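Local atomic coordinates of acyl-CoA dehydrogenase domain protein Tcur3483 (Thermomonospora curvata, PDB entry 6WY9), a protein that binds FAD and probably acts as an oxidoreductase on CH-CH groups, as members of the acyl-CoA dehydrogenase family do. Residues Gly270-Leu275 / Glu371-Gln376. Sequence-based numbering, arbitrary orientation.
Sequences GRMIRL and EQLSRQ. With GOL (glycerol), chain L.
Arg271 reaches across from helix 263-286 to lay one face of its guanidinium against Leu373 of helix 369-380. From CB the chain leaves with CG anti to the backbone N (chi1 -178°) and runs extended through CD to NE, which carries the charged group over to the facing helix. Arg271 NE passes 4.0 Å from Leu373 CD1 and hydrogen-bonds to a second glycerol; Arg271 CZ sits 3.9 Å from Leu373 CD1, which lies over the centre of the guanidinium plane. Arg271 NH1 has Leu373 CD2 at 3.9 Å and donates to O1 of a glycerol, 3.2 Å away near the guanidinium plane; NH2 hydrogen-bonds to Gln369, just ahead of 371-376. The two helices belong to the helical C-terminal domain of the acyl-CoA dehydrogenase fold, and they run roughly antiparallel here, their segment axes 12.6 Å apart at 148°, so the helices meet through their side chains, with Leu373 reaching into the space between them. Its CD1 also meets Met272 SD at 4.1 Å, the methionine chain, bent at chi2 and chi3, running the opposite way alongside it. Were Arg271 an alanine, Gln369 would probably lose its guanidinium partner and one side of Leu373 its cover. The first glycerol, probably a crystallisation additive, continues the bridge: its O3 donates to Gln372 OE1 at 2.8 Å, and Arg50 NH1 also hydrogen-bonds to this glycerol.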
loop_
_atom_site.group_PDB
_atom_site.type_symbol
_atom_site.label_atom_id
_atom_site.label_comp_id
_atom_site.label_asym_id
_atom_site.label_seq_id
_atom_site.Cartn_x
_atom_site.Cartn_y
_atom_site.Cartn_z
ATOM N N GLY A 270 -13.658 -6.349 -16.912
ATOM C CA GLY A 270 -13.421 -6.415 -18.342
ATOM C C GLY A 270 -13.309 -5.032 -18.956
ATOM O O GLY A 270 -12.422 -4.767 -19.770
ATOM N N ARG A 271 -14.174 -4.115 -18.521
ATOM C CA ARG A 271 -14.145 -2.755 -19.043
ATOM C C ARG A 271 -12.853 -2.024 -18.662
ATOM O O ARG A 271 -12.281 -1.285 -19.474
ATOM C CB ARG A 271 -15.367 -1.992 -18.531
ATOM C CG ARG A 271 -15.400 -0.598 -19.082
ATOM C CD ARG A 271 -16.756 0.056 -19.015
ATOM N NE ARG A 271 -16.638 1.369 -19.628
ATOM C CZ ARG A 271 -17.441 2.396 -19.397
ATOM N NH1 ARG A 271 -18.460 2.271 -18.562
ATOM N NH2 ARG A 271 -17.216 3.547 -20.015
ATOM N N MET A 272 -12.380 -2.196 -17.432
ATOM C CA MET A 272 -11.119 -1.554 -17.052
ATOM C C MET A 272 -9.919 -2.126 -17.813
ATOM O O MET A 272 -8.923 -1.414 -18.056
ATOM C CB MET A 272 -10.873 -1.692 -15.538
ATOM C CG MET A 272 -11.924 -0.970 -14.698
ATOM S SD MET A 272 -12.113 0.756 -15.162
ATOM C CE MET A 272 -10.417 1.395 -15.142
ATOM N N ILE A 273 -9.966 -3.403 -18.162
ATOM C CA ILE A 273 -8.899 -3.968 -18.991
ATOM C C ILE A 273 -8.871 -3.279 -20.354
ATOM O O ILE A 273 -7.805 -2.873 -20.854
ATOM C CB ILE A 273 -9.085 -5.492 -19.125
ATOM C CG1 ILE A 273 -8.760 -6.178 -17.792
ATOM C CG2 ILE A 273 -8.179 -6.069 -20.245
ATOM C CD1 ILE A 273 -9.113 -7.684 -17.753
ATOM N N ARG A 274 -10.048 -3.113 -20.967
ATOM C CA ARG A 274 -10.118 -2.413 -22.257
ATOM C C ARG A 274 -9.584 -0.976 -22.164
ATOM O O ARG A 274 -8.886 -0.496 -23.074
ATOM C CB ARG A 274 -11.561 -2.402 -22.786
ATOM C CG ARG A 274 -12.137 -3.772 -23.112
ATOM C CD ARG A 274 -11.214 -4.576 -24.019
ATOM N NE ARG A 274 -11.896 -5.633 -24.769
ATOM C CZ ARG A 274 -12.483 -5.460 -25.955
ATOM N NH1 ARG A 274 -12.497 -4.269 -26.543
ATOM N NH2 ARG A 274 -13.064 -6.485 -26.556
ATOM N N LEU A 275 -9.971 -0.256 -21.117
ATOM C CA LEU A 275 -9.505 1.105 -20.941
ATOM C C LEU A 275 -7.988 1.152 -20.719
ATOM O O LEU A 275 -7.322 2.049 -21.230
ATOM C CB LEU A 275 -10.256 1.757 -19.772
ATOM C CG LEU A 275 -11.688 2.134 -20.201
ATOM C CD1 LEU A 275 -12.610 2.520 -19.008
ATOM C CD2 LEU A 275 -11.694 3.251 -21.296
ATOM N N GLU A 371 -12.034 9.453 -16.265
ATOM C CA GLU A 371 -12.421 10.479 -15.306
ATOM C C GLU A 371 -13.786 10.147 -14.681
ATOM O O GLU A 371 -13.943 10.195 -13.458
ATOM C CB GLU A 371 -12.428 11.839 -15.993
ATOM C CG GLU A 371 -12.467 13.037 -15.026
ATOM C CD GLU A 371 -13.841 13.275 -14.431
ATOM O OE1 GLU A 371 -14.858 13.022 -15.131
ATOM O OE2 GLU A 371 -13.897 13.745 -13.264
ATOM N N GLN A 372 -14.799 9.825 -15.502
ATOM C CA GLN A 372 -16.106 9.537 -14.910
ATOM C C GLN A 372 -16.109 8.228 -14.099
ATOM O O GLN A 372 -16.706 8.167 -13.006
ATOM C CB GLN A 372 -17.196 9.516 -15.982
ATOM C CG GLN A 372 -18.553 9.105 -15.383
ATOM C CD GLN A 372 -19.689 9.380 -16.322
ATOM O OE1 GLN A 372 -19.524 9.285 -17.530
ATOM N NE2 GLN A 372 -20.853 9.742 -15.782
ATOM N N LEU A 373 -15.388 7.197 -14.570
ATOM C CA LEU A 373 -15.343 5.920 -13.847
ATOM C C LEU A 373 -14.644 6.061 -12.509
ATOM O O LEU A 373 -14.995 5.359 -11.561
ATOM C CB LEU A 373 -14.646 4.831 -14.694
ATOM C CG LEU A 373 -15.548 4.235 -15.800
ATOM C CD1 LEU A 373 -14.744 3.400 -16.802
ATOM C CD2 LEU A 373 -16.711 3.400 -15.208
ATOM N N SER A 374 -13.632 6.933 -12.413
ATOM C CA SER A 374 -13.035 7.233 -11.111
ATOM C C SER A 374 -14.065 7.741 -10.111
ATOM O O SER A 374 -13.923 7.506 -8.904
ATOM C CB SER A 374 -11.952 8.306 -11.243
ATOM O OG SER A 374 -10.855 7.822 -11.983
ATOM N N ARG A 375 -15.057 8.495 -10.576
ATOM C CA ARG A 375 -16.067 8.997 -9.651
ATOM C C ARG A 375 -17.126 7.956 -9.332
ATOM O O ARG A 375 -17.968 8.208 -8.462
ATOM C CB ARG A 375 -16.740 10.264 -10.219
ATOM C CG ARG A 375 -15.764 11.410 -10.476
ATOM C CD ARG A 375 -16.517 12.610 -11.006
ATOM N NE ARG A 375 -16.530 12.673 -12.470
ATOM C CZ ARG A 375 -17.628 12.614 -13.231
ATOM N NH1 ARG A 375 -18.848 12.418 -12.679
ATOM N NH2 ARG A 375 -17.490 12.720 -14.555
ATOM N N GLN A 376 -17.112 6.812 -10.025
ATOM C CA GLN A 376 -18.067 5.734 -9.768
ATOM C C GLN A 376 -17.439 4.529 -9.084
ATOM O O GLN A 376 -18.111 3.870 -8.280
ATOM C CB GLN A 376 -18.740 5.267 -11.076
ATOM C CG GLN A 376 -19.308 6.353 -11.918
ATOM C CD GLN A 376 -19.886 5.820 -13.220
ATOM O OE1 GLN A 376 -19.696 4.655 -13.552
ATOM N NE2 GLN A 376 -20.592 6.669 -13.957
HETATM C C1 GOL L . -19.988 5.446 -17.355
HETATM O O1 GOL L . -20.621 4.252 -17.250
HETATM C C2 GOL L . -19.362 5.609 -18.767
HETATM O O2 GOL L . -20.269 6.003 -19.692
HETATM C C3 GOL L . -18.238 6.625 -18.428
HETATM O O3 GOL L . -18.263 7.625 -19.387
#